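Hypothetical protein TT1426 (Thermus thermophilus, PDB 1WD5) is of unproven function but probably acts as a phosphoribosyltransferase, transferring a phosphoribosyl group as its type I relatives do. Local coordinates at residues A[15-18]-A[19-22]; A[39-42]-A[43-47]; A[81-85]-A[86-90]; A[180-183]-A[184-188]. All blocks are in the same frame, centred on the assembly; numbering follows the deposited sequence.

All four contacts are local turns or helix ends within one phosphoribosyltransferase-like chain. Contacts 1 and 2 are neighbours: their centres lie about 11 Å apart and they touch, with Leu17 CD1 3.9 Å from Val41 CG1, so the end of helix 6-17 packs on the end of helix 33-45. A bound MES molecule, probably from the crystallisation liquor, lies beside both, near Glu15 and Arg44. Contact 3 sits on the opposite side of the chain's centre, its own centre about 39 Å from that of contact 1 and 40 Å from that of contact 2. Contact 4 touches none of them; its nearest atoms are about 10 Å from contact 2.

Contact 1: residues A[15-18]-A[19-22]; sequences EALA and PLGL
Pro19 meets Leu17 and Ala18 where helix 6-17 runs out into a 3-10 turn. Its CD lies 3.3 Å from Glu15 O and is similarly close to Ala16 O, so the ring presses against carbonyls of the last helical turn; having no N-H, its nitrogen cannot donate to them. The Ala18-Pro19 linkage holds Ala18 CB 3.4 Å from Pro19 CD. The next amide, Leu20 N, makes a 3-10 type bond to Leu17 O at 3.0 Å, with an N-H...O angle of 149°, reaching the oxygen from above the carbonyl plane. A water donates to Leu17 O at 2.8 Å and accepts from Leu22 N at 2.7 Å, which ties the outgoing loop back to the helix. Leu17 CD2 and Leu20 CD1 touch at 3.8 Å, their chains crossing at a slant. With CG beside the backbone N (chi1 -66°), Leu17 is buried against Val124, Val152 and Val173 of the sheet, and Leu20 also reaches Val173. Leu17 O is thus gripped twice, by the Leu20 amide and by a water, which implies that these two donors hold the turn where proline cannot donate.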
ATOM      1  N   GLU A  15      -4.601 -15.309  -7.921  1.00 14.96           N
ATOM      2  CA  GLU A  15      -5.241 -15.959  -9.061  1.00 16.21           C
ATOM      3  C   GLU A  15      -5.823 -14.921 -10.029  1.00 16.03           C
ATOM      4  O   GLU A  15      -5.761 -15.087 -11.246  1.00 16.95           O
ATOM      5  CB  GLU A  15      -6.332 -16.920  -8.564  1.00 15.34           C
ATOM      6  CG  GLU A  15      -5.781 -18.257  -8.061  1.00 17.19           C
ATOM      7  CD  GLU A  15      -6.713 -18.976  -7.099  1.00 20.85           C
ATOM      8  OE1 GLU A  15      -7.936 -18.717  -7.123  1.00 19.97           O
ATOM      9  OE2 GLU A  15      -6.220 -19.820  -6.319  1.00 22.44           O
ATOM     10  N   ALA A  16      -6.379 -13.843  -9.489  1.00 15.62           N
ATOM     11  CA  ALA A  16      -6.943 -12.790 -10.331  1.00 16.26           C
ATOM     12  C   ALA A  16      -5.827 -12.030 -11.051  1.00 16.82           C
ATOM     13  O   ALA A  16      -6.040 -11.461 -12.123  1.00 16.30           O
ATOM     14  CB  ALA A  16      -7.767 -11.820  -9.480  1.00 13.91           C
ATOM     15  N   LEU A  17      -4.631 -12.037 -10.464  1.00 15.70           N
ATOM     16  CA  LEU A  17      -3.485 -11.330 -11.039  1.00 16.70           C
ATOM     17  C   LEU A  17      -2.682 -12.133 -12.058  1.00 18.42           C
ATOM     18  O   LEU A  17      -2.024 -11.558 -12.927  1.00 15.66           O
ATOM     19  CB  LEU A  17      -2.536 -10.877  -9.925  1.00 14.48           C
ATOM     20  CG  LEU A  17      -3.026  -9.825  -8.927  1.00 16.15           C
ATOM     21  CD1 LEU A  17      -2.050  -9.751  -7.757  1.00 14.82           C
ATOM     22  CD2 LEU A  17      -3.137  -8.467  -9.611  1.00 16.22           C
ATOM     23  N   ALA A  18      -2.731 -13.458 -11.945  1.00 19.06           N
ATOM     24  CA  ALA A  18      -1.982 -14.341 -12.840  1.00 21.24           C
ATOM     25  C   ALA A  18      -2.119 -14.042 -14.336  1.00 23.23           C
ATOM     26  O   ALA A  18      -1.135 -14.075 -15.074  1.00 23.78           O
ATOM     27  CB  ALA A  18      -2.365 -15.797 -12.569  1.00 20.09           C
ATOM     28  N   PRO A  19      -3.342 -13.752 -14.807  1.00 23.97           N
ATOM     29  CA  PRO A  19      -3.541 -13.462 -16.232  1.00 25.17           C
ATOM     30  C   PRO A  19      -2.900 -12.170 -16.744  1.00 25.31           C
ATOM     31  O   PRO A  19      -2.698 -12.016 -17.948  1.00 23.90           O
ATOM     32  CB  PRO A  19      -5.066 -13.419 -16.369  1.00 25.79           C
ATOM     33  CG  PRO A  19      -5.554 -14.260 -15.220  1.00 26.47           C
ATOM     34  CD  PRO A  19      -4.633 -13.842 -14.109  1.00 24.88           C
ATOM     35  N   LEU A  20      -2.580 -11.249 -15.837  1.00 25.00           N
ATOM     36  CA  LEU A  20      -1.999  -9.964 -16.220  1.00 26.54           C
ATOM     37  C   LEU A  20      -0.618 -10.013 -16.861  1.00 26.59           C
ATOM     38  O   LEU A  20      -0.176  -9.032 -17.452  1.00 26.99           O
ATOM     39  CB  LEU A  20      -1.953  -9.026 -15.013  1.00 28.46           C
ATOM     40  CG  LEU A  20      -3.308  -8.659 -14.407  1.00 31.29           C
ATOM     41  CD1 LEU A  20      -3.101  -7.661 -13.279  1.00 32.35           C
ATOM     42  CD2 LEU A  20      -4.208  -8.069 -15.479  1.00 33.08           C
ATOM     43  N   GLY A  21       0.075 -11.136 -16.727  1.00 26.52           N
ATOM     44  CA  GLY A  21       1.392 -11.252 -17.331  1.00 27.51           C
ATOM     45  C   GLY A  21       2.513 -10.508 -16.628  1.00 27.66           C
ATOM     46  O   GLY A  21       3.481 -10.090 -17.265  1.00 29.45           O
ATOM     47  N   LEU A  22       2.395 -10.334 -15.319  1.00 25.43           N
ATOM     48  CA  LEU A  22       3.434  -9.654 -14.559  1.00 24.55           C
ATOM     49  C   LEU A  22       4.642 -10.575 -14.529  1.00 24.62           C
ATOM     50  O   LEU A  22       4.489 -11.790 -14.486  1.00 24.88           O
ATOM     51  CB  LEU A  22       2.950  -9.383 -13.140  1.00 22.33           C
ATOM     52  CG  LEU A  22       1.737  -8.457 -13.055  1.00 22.89           C
ATOM     53  CD1 LEU A  22       1.117  -8.544 -11.675  1.00 23.96           C
ATOM     54  CD2 LEU A  22       2.165  -7.032 -13.375  1.00 22.66           C
TER
HETATM   55  O   HOH W   1       0.634 -11.719 -13.884  1.00 24.32           O

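Contact 2: residues A[39-42]-A[43-47]; sequences DEVA and RRLGG
Asp39 OD2 is gripped by two arginines. Arg43 NE donates to Asp39 OD2 at 2.7 Å, the oxygen lying in the guanidinium plane but the donor standing 28° out of the carboxylate plane on the syn side, and Arg7 of helix 6-17 adds a second salt bridge. Asp39 OD1 in turn accepts from the indole of Trp206, which would fix the rotation of the carboxylate. The Arg43 chain, extended from CG to NE, carries NE back to Asp39, four residues earlier. One position on, Arg44 NE repeats the i to i+4 bridge with Glu40 OE2, also at 2.7 Å and nearly straight at 162°, but here the anti lone pair is used; Arg44 NH2 adds a weak bond to the same oxygen. Glu40 OE1 turns to Arg7, so that arginine joins both acids.

These pairs line the last turns of helix 33-45, the helix of a beta-alpha-beta unit between strands 26-29 and 48-59. On another side of the helix Val41 CG1 and Leu45 CD1 lie side by side, 3.7 Å apart, and Val41 also packs on Val27. Ala42 packs on Val27 and Leu49 of the two strands. Gly46 is the first residue to leave helical backbone angles, with a positive phi (69°), and Gly47 N then reaches Ala42 O at 2.8 Å, in the carbonyl plane.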
ATOM      1  N   ASP A  39       2.239 -11.167   1.179  1.00 14.09           N
ATOM      2  CA  ASP A  39       3.149 -12.301   1.258  1.00 13.10           C
ATOM      3  C   ASP A  39       2.569 -13.507   0.518  1.00 14.11           C
ATOM      4  O   ASP A  39       3.285 -14.201  -0.205  1.00 13.96           O
ATOM      5  CB  ASP A  39       3.410 -12.675   2.720  1.00 13.04           C
ATOM      6  CG  ASP A  39       4.359 -13.853   2.857  1.00 15.94           C
ATOM      7  OD1 ASP A  39       5.578 -13.665   2.676  1.00 19.66           O
ATOM      8  OD2 ASP A  39       3.884 -14.974   3.130  1.00 18.14           O
ATOM      9  N   GLU A  40       1.274 -13.761   0.701  1.00 11.82           N
ATOM     10  CA  GLU A  40       0.640 -14.894   0.037  1.00 12.39           C
ATOM     11  C   GLU A  40       0.673 -14.680  -1.476  1.00 12.61           C
ATOM     12  O   GLU A  40       0.929 -15.610  -2.233  1.00 12.21           O
ATOM     13  CB  GLU A  40      -0.804 -15.056   0.524  1.00 14.15           C
ATOM     14  CG  GLU A  40      -1.524 -16.330   0.052  1.00 15.98           C
ATOM     15  CD  GLU A  40      -0.844 -17.614   0.511  1.00 18.92           C
ATOM     16  OE1 GLU A  40      -0.236 -17.620   1.604  1.00 19.20           O
ATOM     17  OE2 GLU A  40      -0.928 -18.628  -0.217  1.00 20.14           O
ATOM     18  N   VAL A  41       0.429 -13.445  -1.915  1.00 12.48           N
ATOM     19  CA  VAL A  41       0.447 -13.144  -3.347  1.00 11.02           C
ATOM     20  C   VAL A  41       1.842 -13.377  -3.912  1.00 11.52           C
ATOM     21  O   VAL A  41       2.004 -14.028  -4.939  1.00 12.44           O
ATOM     22  CB  VAL A  41       0.046 -11.677  -3.629  1.00 11.65           C
ATOM     23  CG1 VAL A  41       0.357 -11.321  -5.082  1.00 11.21           C
ATOM     24  CG2 VAL A  41      -1.438 -11.478  -3.355  1.00  9.13           C
ATOM     25  N   ALA A  42       2.849 -12.846  -3.229  1.00 11.23           N
ATOM     26  CA  ALA A  42       4.229 -12.993  -3.670  1.00 11.69           C
ATOM     27  C   ALA A  42       4.617 -14.464  -3.804  1.00 12.94           C
ATOM     28  O   ALA A  42       5.295 -14.847  -4.757  1.00 12.64           O
ATOM     29  CB  ALA A  42       5.168 -12.286  -2.695  1.00 11.23           C
ATOM     30  N   ARG A  43       4.183 -15.290  -2.857  1.00 12.38           N
ATOM     31  CA  ARG A  43       4.507 -16.716  -2.907  1.00 13.47           C
ATOM     32  C   ARG A  43       3.795 -17.440  -4.050  1.00 15.26           C
ATOM     33  O   ARG A  43       4.356 -18.355  -4.655  1.00 16.91           O
ATOM     34  CB  ARG A  43       4.166 -17.382  -1.567  1.00 10.89           C
ATOM     35  CG  ARG A  43       5.033 -16.893  -0.413  1.00 10.62           C
ATOM     36  CD  ARG A  43       4.571 -17.413   0.952  1.00 11.75           C
ATOM     37  NE  ARG A  43       5.451 -16.898   2.000  1.00 11.92           N
ATOM     38  CZ  ARG A  43       6.696 -17.320   2.192  1.00 15.10           C
ATOM     39  NH1 ARG A  43       7.198 -18.276   1.418  1.00 14.58           N
ATOM     40  NH2 ARG A  43       7.454 -16.761   3.125  1.00 13.49           N
ATOM     41  N   ARG A  44       2.568 -17.033  -4.358  1.00 17.10           N
ATOM     42  CA  ARG A  44       1.821 -17.684  -5.431  1.00 17.28           C
ATOM     43  C   ARG A  44       2.270 -17.230  -6.819  1.00 17.54           C
ATOM     44  O   ARG A  44       2.237 -18.010  -7.766  1.00 16.94           O
ATOM     45  CB  ARG A  44       0.316 -17.444  -5.260  1.00 19.31           C
ATOM     46  CG  ARG A  44      -0.208 -17.863  -3.895  1.00 21.03           C
ATOM     47  CD  ARG A  44      -1.441 -18.734  -3.991  1.00 22.68           C
ATOM     48  NE  ARG A  44      -1.742 -19.367  -2.707  1.00 22.22           N
ATOM     49  CZ  ARG A  44      -2.426 -20.498  -2.579  1.00 22.33           C
ATOM     50  NH1 ARG A  44      -2.883 -21.118  -3.657  1.00 17.97           N
ATOM     51  NH2 ARG A  44      -2.640 -21.018  -1.375  1.00 23.84           N
ATOM     52  N   LEU A  45       2.708 -15.982  -6.940  1.00 16.96           N
ATOM     53  CA  LEU A  45       3.153 -15.461  -8.234  1.00 18.62           C
ATOM     54  C   LEU A  45       4.652 -15.633  -8.486  1.00 19.91           C
ATOM     55  O   LEU A  45       5.149 -15.281  -9.553  1.00 21.50           O
ATOM     56  CB  LEU A  45       2.800 -13.976  -8.361  1.00 17.79           C
ATOM     57  CG  LEU A  45       1.325 -13.583  -8.493  1.00 16.81           C
ATOM     58  CD1 LEU A  45       1.213 -12.068  -8.580  1.00 16.54           C
ATOM     59  CD2 LEU A  45       0.735 -14.222  -9.734  1.00 16.45           C
ATOM     60  N   GLY A  46       5.371 -16.173  -7.510  1.00 20.78           N
ATOM     61  CA  GLY A  46       6.801 -16.341  -7.678  1.00 20.26           C
ATOM     62  C   GLY A  46       7.491 -14.988  -7.685  1.00 22.06           C
ATOM     63  O   GLY A  46       8.504 -14.790  -8.362  1.00 23.13           O
ATOM     64  N   GLY A  47       6.931 -14.046  -6.932  1.00 20.84           N
ATOM     65  CA  GLY A  47       7.504 -12.716  -6.862  1.00 19.11           C
ATOM     66  C   GLY A  47       8.304 -12.491  -5.591  1.00 18.52           C
ATOM     67  O   GLY A  47       8.657 -13.440  -4.885  1.00 16.18           O
TER

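Contact 3: residues A[81-85]-A[86-90]; sequences YALRY and ADQSY
Ala86 N reaches back to Ala82 O at 3.1 Å, a weak bond with an N-H...O angle of 129°, and Ala86 itself is extended, which breaks the short, weakly bonded helix at about 82-85 from helix 88-112. The carbonyl of Ala86 swings close to Leu83, where Leu83 CA makes a CA-H...O contact with Ala86 O at 3.3 Å, the angle at the hydrogen being 144°. Leu83 spans the break with its side chain: CG lies beside the backbone N, and the Leu83 CD2 branch reaches Gln88 OE1 at 3.7 Å and Ala86 O at 3.8 Å. The two side chains cross at a slant, a methyl against an amide oxygen. Gln88 is bent at chi2 (66°), which brings its amide back toward Leu83, while its NE2 is bonded to Glu92 one turn further along. Asp87 takes the N-cap position of the long helix, although its side-chain bond to Tyr90 N is doubtful in detail, because the carboxylate oxygen concerned is not surely placed in the model. The flanking residues tie the junction to the rest of the fold. Tyr85 meets Phe65 edge-to-face and packs on Leu67 of strand 66-71, Ala86 rests on Leu67 and Pro60, Leu83 leans on Leu91 of helix 88-112, and Tyr90 OH bonds to the carbonyl of Gly58 at the end of strand 48-59.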
ATOM      1  N   TYR A  81      -1.490  20.207  -7.421  1.00 21.53           N
ATOM      2  CA  TYR A  81      -2.269  21.293  -6.845  1.00 20.11           C
ATOM      3  C   TYR A  81      -1.913  21.670  -5.409  1.00 19.78           C
ATOM      4  O   TYR A  81      -2.552  22.542  -4.822  1.00 19.18           O
ATOM      5  CB  TYR A  81      -3.745  20.915  -6.925  1.00 20.69           C
ATOM      6  CG  TYR A  81      -4.026  19.513  -6.413  1.00 22.22           C
ATOM      7  CD1 TYR A  81      -4.112  19.251  -5.045  1.00 22.76           C
ATOM      8  CD2 TYR A  81      -4.190  18.445  -7.300  1.00 21.64           C
ATOM      9  CE1 TYR A  81      -4.360  17.960  -4.571  1.00 23.91           C
ATOM     10  CE2 TYR A  81      -4.436  17.152  -6.838  1.00 22.65           C
ATOM     11  CZ  TYR A  81      -4.522  16.918  -5.474  1.00 23.37           C
ATOM     12  OH  TYR A  81      -4.783  15.650  -5.011  1.00 25.40           O
ATOM     13  N   ALA A  82      -0.895  21.028  -4.847  1.00 18.88           N
ATOM     14  CA  ALA A  82      -0.495  21.294  -3.468  1.00 17.43           C
ATOM     15  C   ALA A  82      -0.355  22.772  -3.114  1.00 18.84           C
ATOM     16  O   ALA A  82      -0.944  23.242  -2.136  1.00 16.73           O
ATOM     17  CB  ALA A  82       0.809  20.569  -3.154  1.00 16.37           C
ATOM     18  N   LEU A  83       0.422  23.507  -3.902  1.00 18.71           N
ATOM     19  CA  LEU A  83       0.635  24.923  -3.620  1.00 20.13           C
ATOM     20  C   LEU A  83      -0.614  25.789  -3.762  1.00 20.25           C
ATOM     21  O   LEU A  83      -0.619  26.949  -3.346  1.00 20.62           O
ATOM     22  CB  LEU A  83       1.759  25.470  -4.505  1.00 20.98           C
ATOM     23  CG  LEU A  83       3.121  24.841  -4.208  1.00 22.81           C
ATOM     24  CD1 LEU A  83       4.165  25.351  -5.199  1.00 24.99           C
ATOM     25  CD2 LEU A  83       3.527  25.181  -2.776  1.00 22.84           C
ATOM     26  N   ARG A  84      -1.673  25.235  -4.346  1.00 20.51           N
ATOM     27  CA  ARG A  84      -2.911  25.991  -4.504  1.00 19.64           C
ATOM     28  C   ARG A  84      -3.751  25.887  -3.239  1.00 21.21           C
ATOM     29  O   ARG A  84      -4.722  26.626  -3.068  1.00 21.25           O
ATOM     30  CB  ARG A  84      -3.711  25.492  -5.715  1.00 18.77           C
ATOM     31  CG  ARG A  84      -3.116  25.918  -7.052  1.00 17.87           C
ATOM     32  CD  ARG A  84      -4.151  25.883  -8.169  1.00 17.95           C
ATOM     33  NE  ARG A  84      -4.406  24.536  -8.667  1.00 18.65           N
ATOM     34  CZ  ARG A  84      -3.615  23.889  -9.516  1.00 17.43           C
ATOM     35  NH1 ARG A  84      -2.509  24.458  -9.972  1.00 17.77           N
ATOM     36  NH2 ARG A  84      -3.934  22.668  -9.913  1.00 20.63           N
ATOM     37  N   TYR A  85      -3.363  24.976  -2.347  1.00 20.17           N
ATOM     38  CA  TYR A  85      -4.078  24.783  -1.086  1.00 21.01           C
ATOM     39  C   TYR A  85      -3.243  25.151   0.137  1.00 21.41           C
ATOM     40  O   TYR A  85      -3.772  25.277   1.239  1.00 21.72           O
ATOM     41  CB  TYR A  85      -4.520  23.327  -0.926  1.00 20.42           C
ATOM     42  CG  TYR A  85      -5.687  22.921  -1.785  1.00 20.41           C
ATOM     43  CD1 TYR A  85      -5.492  22.390  -3.060  1.00 19.08           C
ATOM     44  CD2 TYR A  85      -6.992  23.048  -1.314  1.00 19.92           C
ATOM     45  CE1 TYR A  85      -6.573  21.988  -3.843  1.00 20.87           C
ATOM     46  CE2 TYR A  85      -8.074  22.655  -2.087  1.00 21.62           C
ATOM     47  CZ  TYR A  85      -7.859  22.122  -3.349  1.00 20.38           C
ATOM     48  OH  TYR A  85      -8.932  21.713  -4.106  1.00 21.20           O
ATOM     49  N   ALA A  86      -1.939  25.312  -0.050  1.00 20.61           N
ATOM     50  CA  ALA A  86      -1.067  25.631   1.070  1.00 21.40           C
ATOM     51  C   ALA A  86       0.233  26.245   0.593  1.00 21.95           C
ATOM     52  O   ALA A  86       0.585  26.137  -0.583  1.00 21.42           O
ATOM     53  CB  ALA A  86      -0.772  24.360   1.876  1.00 19.85           C
ATOM     54  N   ASP A  87       0.944  26.888   1.515  1.00 22.12           N
ATOM     55  CA  ASP A  87       2.224  27.500   1.196  1.00 23.17           C
ATOM     56  C   ASP A  87       3.301  26.446   1.428  1.00 21.98           C
ATOM     57  O   ASP A  87       3.064  25.452   2.115  1.00 20.33           O
ATOM     58  CB  ASP A  87       2.481  28.706   2.097  1.00 27.74           C
ATOM     59  CG  ASP A  87       2.748  28.307   3.528  1.00 32.90           C
ATOM     60  OD1 ASP A  87       1.791  27.978   4.258  1.00 35.91           O
ATOM     61  OD2 ASP A  87       3.931  28.309   3.916  1.00 37.68           O
ATOM     62  N   GLN A  88       4.485  26.669   0.872  1.00 19.77           N
ATOM     63  CA  GLN A  88       5.573  25.712   1.004  1.00 20.47           C
ATOM     64  C   GLN A  88       5.990  25.439   2.448  1.00 20.46           C
ATOM     65  O   GLN A  88       6.260  24.294   2.807  1.00 20.79           O
ATOM     66  CB  GLN A  88       6.786  26.187   0.199  1.00 20.73           C
ATOM     67  CG  GLN A  88       7.917  25.167   0.084  1.00 20.18           C
ATOM     68  CD  GLN A  88       7.528  23.941  -0.726  1.00 22.54           C
ATOM     69  OE1 GLN A  88       6.874  24.052  -1.763  1.00 24.20           O
ATOM     70  NE2 GLN A  88       7.944  22.768  -0.264  1.00 20.65           N
ATOM     71  N   SER A  89       6.045  26.473   3.280  1.00 19.47           N
ATOM     72  CA  SER A  89       6.456  26.280   4.670  1.00 20.65           C
ATOM     73  C   SER A  89       5.521  25.328   5.419  1.00 19.73           C
ATOM     74  O   SER A  89       5.980  24.520   6.227  1.00 20.53           O
ATOM     75  CB  SER A  89       6.541  27.625   5.402  1.00 20.75           C
ATOM     76  OG  SER A  89       5.258  28.102   5.752  1.00 27.26           O
ATOM     77  N   TYR A  90       4.217  25.416   5.164  1.00 18.63           N
ATOM     78  CA  TYR A  90       3.279  24.509   5.823  1.00 18.36           C
ATOM     79  C   TYR A  90       3.594  23.087   5.375  1.00 18.41           C
ATOM     80  O   TYR A  90       3.718  22.172   6.192  1.00 18.32           O
ATOM     81  CB  TYR A  90       1.828  24.816   5.447  1.00 18.44           C
ATOM     82  CG  TYR A  90       0.888  23.687   5.819  1.00 19.69           C
ATOM     83  CD1 TYR A  90       0.381  23.564   7.116  1.00 20.31           C
ATOM     84  CD2 TYR A  90       0.576  22.689   4.896  1.00 18.75           C
ATOM     85  CE1 TYR A  90      -0.408  22.469   7.480  1.00 19.23           C
ATOM     86  CE2 TYR A  90      -0.202  21.595   5.245  1.00 18.37           C
ATOM     87  CZ  TYR A  90      -0.691  21.487   6.534  1.00 20.42           C
ATOM     88  OH  TYR A  90      -1.455  20.394   6.865  1.00 16.86           O
TER

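Contact 4: residues A[180-183]-A[184-188]; sequences DFAA and VGAYY
In the loop that joins strand 171-174 to helix 196-204, the Tyr187 ring folds back alongside the residues that precede it. Tyr187 OH accepts from Ala182 N at 3.0 Å, the N-H...O angle being 156°, and the amide lies at the ring edge, near its plane. A water lies 2.8 Å from Tyr187 OH and donates to Asp180 OD2 at 2.9 Å, so the acid is joined to the tyrosine through solvent. The Tyr187 CG lies beside its backbone N (chi1 -55°), which sends the ring back along the earlier residues. Tyr187 CE1 meets Phe181 CE1 at 3.9 Å; the two planes are 24° apart, but the rings are slid so far, with centroids 5.7 Å apart, that they barely overlap.

In the sequence between the two aromatic residues, 184-186 form a 3-10 turn, where Ala186 N donates to Ala183 O at 3.0 Å from above the carbonyl plane. Ala183 O also lies 3.1 Å from Tyr187 CE1, so the ring passes close against the turn. Val184 CG2 comes to the edge of the Phe181 ring, in its plane, 3.9 Å from Phe181 CZ, the two side chains pointing the same way. Phe181 also packs on Ala131 and Ser159, and the backbone of Tyr187 is hydrogen-bonded with Phe3 near the N-terminus.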
ATOM      1  N   ASP A 180     -22.699  -1.629  -1.026  1.00 35.39           N
ATOM      2  CA  ASP A 180     -23.062  -1.277   0.341  1.00 35.54           C
ATOM      3  C   ASP A 180     -21.893  -1.525   1.290  1.00 34.66           C
ATOM      4  O   ASP A 180     -22.074  -1.991   2.418  1.00 33.97           O
ATOM      5  CB  ASP A 180     -24.285  -2.089   0.783  1.00 37.80           C
ATOM      6  CG  ASP A 180     -24.056  -3.587   0.694  1.00 40.38           C
ATOM      7  OD1 ASP A 180     -23.617  -4.066  -0.374  1.00 40.69           O
ATOM      8  OD2 ASP A 180     -24.326  -4.289   1.692  1.00 43.20           O
ATOM      9  N   PHE A 181     -20.694  -1.196   0.821  1.00 33.33           N
ATOM     10  CA  PHE A 181     -19.474  -1.380   1.599  1.00 31.23           C
ATOM     11  C   PHE A 181     -19.644  -0.938   3.044  1.00 31.59           C
ATOM     12  O   PHE A 181     -20.016   0.200   3.314  1.00 32.88           O
ATOM     13  CB  PHE A 181     -18.323  -0.589   0.979  1.00 28.86           C
ATOM     14  CG  PHE A 181     -17.000  -0.812   1.656  1.00 25.58           C
ATOM     15  CD1 PHE A 181     -16.207  -1.907   1.321  1.00 24.04           C
ATOM     16  CD2 PHE A 181     -16.549   0.066   2.635  1.00 23.42           C
ATOM     17  CE1 PHE A 181     -14.983  -2.120   1.953  1.00 23.53           C
ATOM     18  CE2 PHE A 181     -15.328  -0.138   3.274  1.00 19.66           C
ATOM     19  CZ  PHE A 181     -14.545  -1.229   2.933  1.00 23.29           C
ATOM     20  N   ALA A 182     -19.360  -1.846   3.970  1.00 30.81           N
ATOM     21  CA  ALA A 182     -19.461  -1.544   5.388  1.00 29.71           C
ATOM     22  C   ALA A 182     -18.078  -1.142   5.888  1.00 28.60           C
ATOM     23  O   ALA A 182     -17.741   0.039   5.941  1.00 29.87           O
ATOM     24  CB  ALA A 182     -19.957  -2.769   6.142  1.00 30.32           C
ATOM     25  N   ALA A 183     -17.283  -2.140   6.250  1.00 26.58           N
ATOM     26  CA  ALA A 183     -15.929  -1.927   6.738  1.00 24.22           C
ATOM     27  C   ALA A 183     -15.092  -3.108   6.262  1.00 23.38           C
ATOM     28  O   ALA A 183     -15.624  -4.197   6.033  1.00 23.51           O
ATOM     29  CB  ALA A 183     -15.927  -1.855   8.258  1.00 24.42           C
ATOM     30  N   VAL A 184     -13.789  -2.904   6.106  1.00 20.76           N
ATOM     31  CA  VAL A 184     -12.926  -3.985   5.640  1.00 18.44           C
ATOM     32  C   VAL A 184     -13.075  -5.253   6.470  1.00 15.92           C
ATOM     33  O   VAL A 184     -13.238  -6.340   5.924  1.00 14.74           O
ATOM     34  CB  VAL A 184     -11.446  -3.575   5.656  1.00 17.28           C
ATOM     35  CG1 VAL A 184     -10.581  -4.769   5.287  1.00 15.52           C
ATOM     36  CG2 VAL A 184     -11.216  -2.431   4.678  1.00 17.68           C
ATOM     37  N   GLY A 185     -13.024  -5.104   7.789  1.00 16.75           N
ATOM     38  CA  GLY A 185     -13.134  -6.248   8.677  1.00 18.27           C
ATOM     39  C   GLY A 185     -14.427  -7.033   8.550  1.00 19.14           C
ATOM     40  O   GLY A 185     -14.494  -8.192   8.951  1.00 19.77           O
ATOM     41  N   ALA A 186     -15.460  -6.415   7.989  1.00 18.99           N
ATOM     42  CA  ALA A 186     -16.734  -7.101   7.844  1.00 19.13           C
ATOM     43  C   ALA A 186     -16.672  -8.218   6.799  1.00 19.16           C
ATOM     44  O   ALA A 186     -17.526  -9.100   6.786  1.00 18.51           O
ATOM     45  CB  ALA A 186     -17.831  -6.101   7.476  1.00 17.26           C
ATOM     46  N   TYR A 187     -15.658  -8.198   5.938  1.00 17.31           N
ATOM     47  CA  TYR A 187     -15.565  -9.219   4.902  1.00 17.36           C
ATOM     48  C   TYR A 187     -14.594 -10.355   5.192  1.00 17.79           C
ATOM     49  O   TYR A 187     -14.264 -11.140   4.300  1.00 17.42           O
ATOM     50  CB  TYR A 187     -15.234  -8.560   3.563  1.00 18.24           C
ATOM     51  CG  TYR A 187     -16.221  -7.472   3.210  1.00 19.81           C
ATOM     52  CD1 TYR A 187     -15.986  -6.148   3.578  1.00 21.09           C
ATOM     53  CD2 TYR A 187     -17.430  -7.777   2.582  1.00 21.19           C
ATOM     54  CE1 TYR A 187     -16.933  -5.152   3.337  1.00 21.87           C
ATOM     55  CE2 TYR A 187     -18.386  -6.788   2.337  1.00 22.51           C
ATOM     56  CZ  TYR A 187     -18.127  -5.479   2.720  1.00 23.42           C
ATOM     57  OH  TYR A 187     -19.066  -4.500   2.500  1.00 26.05           O
ATOM     58  N   TYR A 188     -14.155 -10.451   6.444  1.00 16.15           N
ATOM     59  CA  TYR A 188     -13.234 -11.499   6.864  1.00 15.83           C
ATOM     60  C   TYR A 188     -13.774 -12.245   8.093  1.00 18.68           C
ATOM     61  O   TYR A 188     -14.172 -11.621   9.084  1.00 17.62           O
ATOM     62  CB  TYR A 188     -11.863 -10.911   7.209  1.00 14.08           C
ATOM     63  CG  TYR A 188     -11.033 -10.445   6.026  1.00 14.14           C
ATOM     64  CD1 TYR A 188     -11.160  -9.152   5.516  1.00 14.41           C
ATOM     65  CD2 TYR A 188     -10.099 -11.299   5.431  1.00 13.32           C
ATOM     66  CE1 TYR A 188     -10.370  -8.722   4.443  1.00 14.59           C
ATOM     67  CE2 TYR A 188      -9.314 -10.881   4.365  1.00 11.50           C
ATOM     68  CZ  TYR A 188      -9.452  -9.596   3.875  1.00 13.57           C
ATOM     69  OH  TYR A 188      -8.670  -9.184   2.814  1.00 11.90           O
TER
HETATM   70  O   HOH W   2     -21.669  -5.416   1.991  1.00 42.85           O